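Local coordinates for succinoglycan biosynthesis protein (Bacillus cereus ATCC 14579, PDB 2QGM) that is of unproven function but belongs to the erythromycin esterase-like family and is named for a role in succinoglycan biosynthesis, at residues 43-48 with 395-400. Sequence-based numbering, arbitrary orientation.
Sequences KSIQSQ and GQAEKW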
ATOM      1  N   LYS A  43      25.640 -15.794  -9.414  1.00 28.75           N
ATOM      2  CA  LYS A  43      25.362 -16.799 -10.426  1.00 28.09           C
ATOM      3  C   LYS A  43      24.136 -17.629 -10.039  1.00 26.11           C
ATOM      4  O   LYS A  43      23.339 -18.011 -10.894  1.00 27.97           O
ATOM      5  CB  LYS A  43      26.577 -17.718 -10.604  1.00 30.50           C
ATOM      6  CG  LYS A  43      26.650 -18.381 -11.965  1.00 34.14           C
ATOM      7  CD  LYS A  43      26.832 -17.340 -13.066  1.00 37.64           C
ATOM      8  CE  LYS A  43      26.569 -17.919 -14.453  1.00 37.32           C
ATOM      9  NZ  LYS A  43      27.493 -19.036 -14.817  1.00 41.84           N
ATOM     10  N   SER A  44      23.993 -17.891  -8.745  1.00 24.12           N
ATOM     11  CA  SER A  44      22.886 -18.684  -8.223  1.00 21.97           C
ATOM     12  C   SER A  44      21.556 -17.939  -8.360  1.00 21.53           C
ATOM     13  O   SER A  44      20.531 -18.537  -8.688  1.00 22.32           O
ATOM     14  CB  SER A  44      23.148 -19.030  -6.749  1.00 20.49           C
ATOM     15  OG  SER A  44      22.214 -19.977  -6.253  1.00 21.35           O
ATOM     16  N   ILE A  45      21.583 -16.633  -8.116  1.00 20.80           N
ATOM     17  CA  ILE A  45      20.378 -15.814  -8.217  1.00 19.72           C
ATOM     18  C   ILE A  45      19.986 -15.686  -9.684  1.00 19.22           C
ATOM     19  O   ILE A  45      18.826 -15.857 -10.050  1.00 19.73           O
ATOM     20  CB  ILE A  45      20.615 -14.402  -7.640  1.00 20.09           C
ATOM     21  CG1 ILE A  45      21.121 -14.506  -6.196  1.00 19.18           C
ATOM     22  CG2 ILE A  45      19.318 -13.593  -7.695  1.00 21.71           C
ATOM     23  CD1 ILE A  45      21.616 -13.189  -5.608  1.00 22.60           C
ATOM     24  N   GLN A  46      20.968 -15.374 -10.521  1.00 19.21           N
ATOM     25  CA  GLN A  46      20.752 -15.230 -11.959  1.00 22.07           C
ATOM     26  C   GLN A  46      20.073 -16.468 -12.548  1.00 22.21           C
ATOM     27  O   GLN A  46      19.135 -16.362 -13.342  1.00 22.61           O
ATOM     28  CB  GLN A  46      22.098 -15.020 -12.651  1.00 22.89           C
ATOM     29  CG  GLN A  46      22.057 -15.005 -14.170  1.00 24.22           C
ATOM     30  CD  GLN A  46      23.448 -15.183 -14.764  1.00 26.11           C
ATOM     31  OE1 GLN A  46      24.432 -14.730 -14.185  1.00 27.62           O
ATOM     32  NE2 GLN A  46      23.533 -15.835 -15.917  1.00 26.19           N
ATOM     33  N   SER A  47      20.559 -17.640 -12.157  1.00 21.52           N
ATOM     34  CA  SER A  47      20.029 -18.902 -12.652  1.00 22.14           C
ATOM     35  C   SER A  47      18.602 -19.189 -12.193  1.00 21.31           C
ATOM     36  O   SER A  47      17.849 -19.894 -12.861  1.00 19.98           O
ATOM     37  CB  SER A  47      20.940 -20.055 -12.217  1.00 23.80           C
ATOM     38  OG  SER A  47      20.406 -21.304 -12.621  1.00 24.68           O
ATOM     39  N   GLN A  48      18.226 -18.633 -11.051  1.00 20.17           N
ATOM     40  CA  GLN A  48      16.894 -18.871 -10.515  1.00 19.50           C
ATOM     41  C   GLN A  48      15.922 -17.711 -10.701  1.00 19.93           C
ATOM     42  O   GLN A  48      14.746 -17.821 -10.347  1.00 20.97           O
ATOM     43  CB  GLN A  48      17.023 -19.244  -9.037  1.00 18.32           C
ATOM     44  CG  GLN A  48      17.814 -20.536  -8.834  1.00 16.31           C
ATOM     45  CD  GLN A  48      18.057 -20.866  -7.378  1.00 18.16           C
ATOM     46  OE1 GLN A  48      19.115 -20.553  -6.821  1.00 23.58           O
ATOM     47  NE2 GLN A  48      17.079 -21.502  -6.752  1.00 14.98           N
ATOM     48  N   GLY A 395      20.535 -23.625  -3.274  1.00 25.90           N
ATOM     49  CA  GLY A 395      21.923 -23.240  -3.443  1.00 26.44           C
ATOM     50  C   GLY A 395      22.351 -22.007  -2.667  1.00 27.17           C
ATOM     51  O   GLY A 395      21.842 -21.726  -1.577  1.00 25.39           O
ATOM     52  N   GLN A 396      23.289 -21.260  -3.240  1.00 26.74           N
ATOM     53  CA  GLN A 396      23.816 -20.064  -2.596  1.00 27.79           C
ATOM     54  C   GLN A 396      22.797 -18.933  -2.514  1.00 26.80           C
ATOM     55  O   GLN A 396      22.795 -18.168  -1.549  1.00 26.29           O
ATOM     56  CB  GLN A 396      25.069 -19.597  -3.339  1.00 29.59           C
ATOM     57  CG  GLN A 396      26.092 -20.710  -3.547  1.00 33.16           C
ATOM     58  CD  GLN A 396      27.184 -20.733  -2.497  1.00 35.77           C
ATOM     59  OE1 GLN A 396      26.943 -20.482  -1.315  1.00 39.20           O
ATOM     60  NE2 GLN A 396      28.400 -21.051  -2.925  1.00 38.94           N
ATOM     61  N   ALA A 397      21.933 -18.825  -3.518  1.00 25.39           N
ATOM     62  CA  ALA A 397      20.918 -17.774  -3.523  1.00 25.57           C
ATOM     63  C   ALA A 397      20.005 -17.929  -2.314  1.00 25.56           C
ATOM     64  O   ALA A 397      19.573 -16.944  -1.714  1.00 24.89           O
ATOM     65  CB  ALA A 397      20.098 -17.837  -4.808  1.00 26.20           C
ATOM     66  N   GLU A 398      19.712 -19.177  -1.966  1.00 23.72           N
ATOM     67  CA  GLU A 398      18.850 -19.480  -0.834  1.00 25.73           C
ATOM     68  C   GLU A 398      19.483 -19.066   0.484  1.00 25.41           C
ATOM     69  O   GLU A 398      18.831 -18.470   1.338  1.00 27.29           O
ATOM     70  CB  GLU A 398      18.534 -20.975  -0.802  1.00 26.11           C
ATOM     71  CG  GLU A 398      18.060 -21.484   0.548  1.00 28.35           C
ATOM     72  CD  GLU A 398      17.682 -22.949   0.512  1.00 29.50           C
ATOM     73  OE1 GLU A 398      18.411 -23.734  -0.127  1.00 31.31           O
ATOM     74  OE2 GLU A 398      16.663 -23.313   1.128  1.00 30.64           O
ATOM     75  N   LYS A 399      20.758 -19.399   0.651  1.00 26.07           N
ATOM     76  CA  LYS A 399      21.473 -19.059   1.870  1.00 25.62           C
ATOM     77  C   LYS A 399      21.554 -17.538   1.967  1.00 24.83           C
ATOM     78  O   LYS A 399      21.496 -16.959   3.054  1.00 22.81           O
ATOM     79  CB  LYS A 399      22.877 -19.669   1.817  1.00 27.77           C
ATOM     80  CG  LYS A 399      23.590 -19.760   3.150  1.00 30.96           C
ATOM     81  CD  LYS A 399      24.939 -20.451   2.978  1.00 34.76           C
ATOM     82  CE  LYS A 399      25.665 -20.577   4.303  1.00 36.04           C
ATOM     83  NZ  LYS A 399      25.880 -19.242   4.926  1.00 38.49           N
ATOM     84  N   TRP A 400      21.661 -16.903   0.805  1.00 23.87           N
ATOM     85  CA  TRP A 400      21.763 -15.455   0.705  1.00 25.37           C
ATOM     86  C   TRP A 400      20.521 -14.700   1.193  1.00 24.94           C
ATOM     87  O   TRP A 400      20.637 -13.792   2.017  1.00 25.44           O
ATOM     88  CB  TRP A 400      22.074 -15.074  -0.743  1.00 26.51           C
ATOM     89  CG  TRP A 400      22.097 -13.600  -1.030  1.00 28.89           C
ATOM     90  CD1 TRP A 400      23.031 -12.693  -0.617  1.00 28.87           C
ATOM     91  CD2 TRP A 400      21.150 -12.871  -1.818  1.00 28.38           C
ATOM     92  NE1 TRP A 400      22.724 -11.443  -1.102  1.00 28.98           N
ATOM     93  CE2 TRP A 400      21.572 -11.527  -1.843  1.00 28.89           C
ATOM     94  CE3 TRP A 400      19.982 -13.226  -2.510  1.00 29.79           C
ATOM     95  CZ2 TRP A 400      20.866 -10.532  -2.533  1.00 28.67           C
ATOM     96  CZ3 TRP A 400      19.282 -12.231  -3.196  1.00 29.08           C
ATOM     97  CH2 TRP A 400      19.728 -10.907  -3.199  1.00 29.08           C
TER
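S44 OG takes the backbone N-H of A397 in a fairly straight hydrogen bond (3.0 Å from A397 N to S44 OG, 154° at the hydrogen), a polar link between helix 37-48 and the N-terminal part of helix 395-402. With chi1 at -170°, OG stands opposite the backbone N and reaches across to the neighbouring helix, the way CB already points. Near the start of a helix, N-H groups generally lack an i-4 carbonyl partner; here S44, from far away in the sequence, accepts the one on A397.

On its buried side the interface turns apolar. A397 CB lies 3.8 Å from I45 CG1, and the two backbones come close here, with 5.1 Å between I45 CA and A397 CA. About one turn on from A397, W400 offers an indole face to I45 CD1 in a CH-pi contact, 3.6 Å from the centroid of the six-membered ring; F374 meets the same indole edge-to-face, and T377 of helix 374-380 touches both I45 and W400.

Toward solvent the packing thins: G395 is exposed, and the Q396 chain, bent at chi2, leads away from helix 37-48. The axes of the two short segments cross at -104°, and the patch buries 259 Å² in all: a near-perpendicular helix-helix crossing that ties the first modelled helix to the C-terminal part of the chain, in a protein of the erythromycin esterase family.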